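Local coordinates for uncharacterized protein (Bacteroides ovatus, PDB 4E6F) that is of unknown function but belongs to the DUF4468 family, whose members adopt a TBP-like fold of helices packed on an antiparallel sheet, at residues A[25-36]-A[105-115]. Sequence-based numbering, arbitrary orientation. Where two conformers were deposited one is given.
Sequences VVFSKEFQIPGM and PGNCLVELEKI. With EDO (1,2-ethanediol), chain E.
Phe27, Lys29 and Phe31 pair with Leu112, Val110 and Cys108 as three hydrogen-bonded antiparallel pairs, with the non-hydrogen-bonded pairs Ser28-Glu111 and Glu30-Leu109 between them, so the backbone N-H and C=O of the six hydrogen-bonded residues are satisfied across the contact. The straightest bond runs from Val110 N to Lys29 O (2.9 Å, N-H...O 170°); the shortest, Phe31 N to Cys108 O, measures 2.7 Å. Beyond these pairs, Gly106 O takes Ile33 N from above its carbonyl plane (2.8 Å, 44° out of it) and a second proton from a water that also donates to Gln32 OE1. Gly106 N reaches Met36 O (2.9 Å), tying the last residue of the type I turn Ile33 to Met36, itself closed by Met36 N to Ile33 O, to the opposite segment. At the other end direct pairing gives way to water: Val25 O accepts from two waters, which in turn accept from Lys114 N and Ile115 N. Ile115 CD1 meets the Phe27 ring at its edge, in plane, 3.6 Å from CE1. With CG beside its own backbone N (chi1 -62°), Phe31 brings CE1 to 3.7 Å from Val110 CG2 and also touches Val166 of helix 149-169. With an alanine here, Val110 CG2 would probably lose its aromatic neighbour and a gap would open against Val166. On the face of Glu30, Leu109 and Glu113, Leu109 CD1 packs on Glu30 CG, and Glu113 OE2 is hydrogen-bonded to Thr100 OG1. Helix 149-169 also packs on Phe27 through Thr155 and Ala159 and touches Lys29 through Phe163, helix 38-54 touches Cys108, and strand 107-119 lies between strands 24-32 and 90-104.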
# COMPACT_ATOMS: atom_id res chain seq x y z
N VAL A 25 10.53 -4.03 -1.75
CA VAL A 25 9.41 -3.95 -0.81
C VAL A 25 8.11 -4.20 -1.56
O VAL A 25 7.80 -3.50 -2.54
CB VAL A 25 9.38 -2.60 -0.06
CG1 VAL A 25 8.07 -2.43 0.73
CG2 VAL A 25 10.59 -2.49 0.86
N VAL A 26 7.34 -5.20 -1.10
CA VAL A 26 6.05 -5.50 -1.70
C VAL A 26 5.07 -5.81 -0.57
O VAL A 26 5.24 -6.83 0.10
CB VAL A 26 6.12 -6.70 -2.68
CG1 VAL A 26 4.74 -6.99 -3.29
CG2 VAL A 26 7.15 -6.46 -3.78
N PHE A 27 4.08 -4.95 -0.34
CA PHE A 27 3.02 -5.30 0.62
C PHE A 27 2.01 -6.14 -0.12
O PHE A 27 1.75 -5.87 -1.29
CB PHE A 27 2.36 -4.03 1.19
CG PHE A 27 3.26 -3.16 2.02
CD1 PHE A 27 4.01 -2.15 1.44
CD2 PHE A 27 3.38 -3.36 3.40
CE1 PHE A 27 4.85 -1.33 2.21
CE2 PHE A 27 4.22 -2.54 4.18
CZ PHE A 27 4.95 -1.53 3.57
N SER A 28 1.46 -7.16 0.51
CA SER A 28 0.50 -7.99 -0.22
C SER A 28 -0.58 -8.54 0.70
O SER A 28 -0.38 -8.71 1.91
CB SER A 28 1.19 -9.13 -0.94
OG SER A 28 1.80 -10.02 -0.02
N LYS A 29 -1.72 -8.84 0.09
CA LYS A 29 -2.82 -9.47 0.79
C LYS A 29 -3.57 -10.32 -0.18
O LYS A 29 -3.85 -9.90 -1.32
CB LYS A 29 -3.76 -8.44 1.45
CG LYS A 29 -4.83 -9.05 2.39
CD LYS A 29 -4.29 -9.35 3.76
CE LYS A 29 -4.22 -8.12 4.63
NZ LYS A 29 -3.52 -8.39 5.91
N GLU A 30 -3.89 -11.53 0.27
CA GLU A 30 -4.71 -12.44 -0.51
C GLU A 30 -6.13 -12.37 -0.00
O GLU A 30 -6.36 -12.21 1.22
CB GLU A 30 -4.22 -13.89 -0.41
CG GLU A 30 -2.91 -14.18 -1.12
CD GLU A 30 -2.36 -15.58 -0.93
OE1 GLU A 30 -2.75 -16.25 0.06
OE2 GLU A 30 -1.53 -16.00 -1.76
N PHE A 31 -7.07 -12.50 -0.92
CA PHE A 31 -8.49 -12.49 -0.56
C PHE A 31 -9.13 -13.75 -1.09
O PHE A 31 -8.88 -14.13 -2.26
CB PHE A 31 -9.20 -11.25 -1.17
CG PHE A 31 -8.64 -9.96 -0.65
CD1 PHE A 31 -7.48 -9.41 -1.20
CD2 PHE A 31 -9.22 -9.32 0.44
CE1 PHE A 31 -6.91 -8.25 -0.67
CE2 PHE A 31 -8.67 -8.13 0.96
CZ PHE A 31 -7.51 -7.63 0.43
N GLN A 32 -9.92 -14.42 -0.23
CA GLN A 32 -10.66 -15.60 -0.62
C GLN A 32 -12.10 -15.21 -0.85
O GLN A 32 -12.77 -14.82 0.10
CB GLN A 32 -10.59 -16.68 0.47
CG GLN A 32 -9.20 -17.21 0.77
CD GLN A 32 -8.78 -18.22 -0.29
OE1 GLN A 32 -9.48 -19.20 -0.59
NE2 GLN A 32 -7.63 -17.99 -0.87
N ILE A 33 -12.55 -15.31 -2.12
CA ILE A 33 -13.92 -15.01 -2.53
C ILE A 33 -14.39 -16.25 -3.29
O ILE A 33 -14.51 -16.23 -4.53
CB ILE A 33 -13.99 -13.68 -3.36
CG1 ILE A 33 -12.92 -12.64 -2.93
CG2 ILE A 33 -15.34 -13.09 -3.19
CD1 ILE A 33 -11.72 -12.53 -3.87
N PRO A 34 -14.52 -17.40 -2.57
CA PRO A 34 -14.72 -18.68 -3.25
C PRO A 34 -15.90 -18.83 -4.18
O PRO A 34 -15.82 -19.62 -5.12
CB PRO A 34 -14.78 -19.69 -2.10
CG PRO A 34 -15.13 -18.89 -0.89
CD PRO A 34 -14.38 -17.60 -1.12
N GLY A 35 -16.98 -18.11 -3.93
CA GLY A 35 -18.12 -18.23 -4.83
C GLY A 35 -17.98 -17.53 -6.17
O GLY A 35 -18.72 -17.85 -7.11
N MSE A 36 -17.01 -16.59 -6.30
CA MSE A 36 -16.86 -15.77 -7.52
C MSE A 36 -15.93 -16.33 -8.57
O MSE A 36 -14.87 -16.87 -8.26
CB MSE A 36 -16.36 -14.38 -7.13
CG MSE A 36 -17.32 -13.60 -6.25
SE MSE A 36 -16.68 -11.74 -6.07
CE MSE A 36 -17.83 -11.17 -4.54
N PRO A 105 -9.97 -17.84 -10.36
CA PRO A 105 -11.29 -18.25 -9.86
C PRO A 105 -11.26 -18.36 -8.34
O PRO A 105 -10.41 -19.07 -7.80
CB PRO A 105 -11.52 -19.61 -10.52
CG PRO A 105 -10.62 -19.58 -11.76
CD PRO A 105 -9.42 -18.81 -11.33
N GLY A 106 -12.15 -17.62 -7.67
CA GLY A 106 -12.29 -17.68 -6.22
C GLY A 106 -11.28 -16.93 -5.37
O GLY A 106 -11.37 -16.96 -4.12
N ASN A 107 -10.27 -16.29 -6.01
CA ASN A 107 -9.28 -15.60 -5.18
C ASN A 107 -8.66 -14.38 -5.86
O ASN A 107 -8.70 -14.25 -7.08
CB ASN A 107 -8.22 -16.55 -4.65
CG ASN A 107 -7.37 -17.21 -5.68
OD1 ASN A 107 -6.46 -16.59 -6.23
ND2 ASN A 107 -7.62 -18.50 -5.90
N CYS A 108 -8.09 -13.49 -5.03
CA CYS A 108 -7.49 -12.26 -5.52
C CYS A 108 -6.24 -11.97 -4.73
O CYS A 108 -6.26 -12.06 -3.50
CB CYS A 108 -8.49 -11.11 -5.37
SG CYS A 108 -7.95 -9.57 -6.13
N LEU A 109 -5.17 -11.58 -5.42
CA LEU A 109 -3.94 -11.15 -4.76
C LEU A 109 -3.79 -9.67 -5.04
O LEU A 109 -3.84 -9.27 -6.22
CB LEU A 109 -2.70 -11.92 -5.24
CG LEU A 109 -1.33 -11.45 -4.69
CD1 LEU A 109 -1.21 -11.70 -3.19
CD2 LEU A 109 -0.16 -12.13 -5.45
N VAL A 110 -3.57 -8.84 -4.01
CA VAL A 110 -3.35 -7.42 -4.19
C VAL A 110 -1.94 -7.09 -3.68
O VAL A 110 -1.61 -7.44 -2.54
CB VAL A 110 -4.41 -6.53 -3.49
CG1 VAL A 110 -4.14 -5.03 -3.73
CG2 VAL A 110 -5.83 -6.89 -3.97
N GLU A 111 -1.12 -6.49 -4.54
CA GLU A 111 0.22 -6.10 -4.18
C GLU A 111 0.43 -4.61 -4.30
O GLU A 111 -0.05 -3.99 -5.27
CB GLU A 111 1.26 -6.81 -5.07
CG GLU A 111 1.26 -8.32 -4.86
CD GLU A 111 2.08 -9.09 -5.87
OE1 GLU A 111 1.73 -9.08 -7.07
OE2 GLU A 111 3.10 -9.69 -5.46
N LEU A 112 1.16 -4.03 -3.33
CA LEU A 112 1.53 -2.62 -3.35
C LEU A 112 3.05 -2.60 -3.45
O LEU A 112 3.75 -3.10 -2.56
CB LEU A 112 1.01 -1.89 -2.09
CG LEU A 112 1.40 -0.43 -1.99
CD1 LEU A 112 0.63 0.41 -3.00
CD2 LEU A 112 1.14 0.11 -0.58
N GLU A 113 3.55 -2.10 -4.57
CA GLU A 113 4.99 -2.16 -4.84
C GLU A 113 5.53 -0.92 -5.51
O GLU A 113 4.79 0.03 -5.75
CB GLU A 113 5.26 -3.40 -5.72
CG GLU A 113 4.47 -3.43 -7.02
CD GLU A 113 4.78 -4.61 -7.92
OE1 GLU A 113 5.86 -5.21 -7.78
OE2 GLU A 113 3.91 -4.96 -8.76
N LYS A 114 6.86 -0.92 -5.79
CA LYS A 114 7.56 0.18 -6.44
C LYS A 114 7.29 1.50 -5.67
O LYS A 114 6.97 2.53 -6.26
CB LYS A 114 7.16 0.29 -7.92
CG LYS A 114 7.51 -0.98 -8.70
CD LYS A 114 7.10 -0.80 -10.15
CE LYS A 114 7.30 -2.06 -10.93
NZ LYS A 114 6.88 -1.83 -12.35
N ILE A 115 7.40 1.42 -4.35
CA ILE A 115 7.12 2.55 -3.47
C ILE A 115 8.32 3.46 -3.36
O ILE A 115 9.41 3.01 -3.00
CB ILE A 115 6.70 2.03 -2.08
CG1 ILE A 115 5.45 1.12 -2.20
CG2 ILE A 115 6.48 3.23 -1.08
CD1 ILE A 115 5.13 0.30 -0.98
C1 EDO E . 5.89 4.39 -9.20
O1 EDO E . 5.31 3.15 -8.81
C2 EDO E . 4.87 5.21 -10.05
O2 EDO E . 3.69 5.50 -9.29
O HOH W 1 8.66 -0.83 -2.98
O HOH W 2 8.61 -3.15 -5.19
O HOH W 3 -11.32 -19.33 -2.72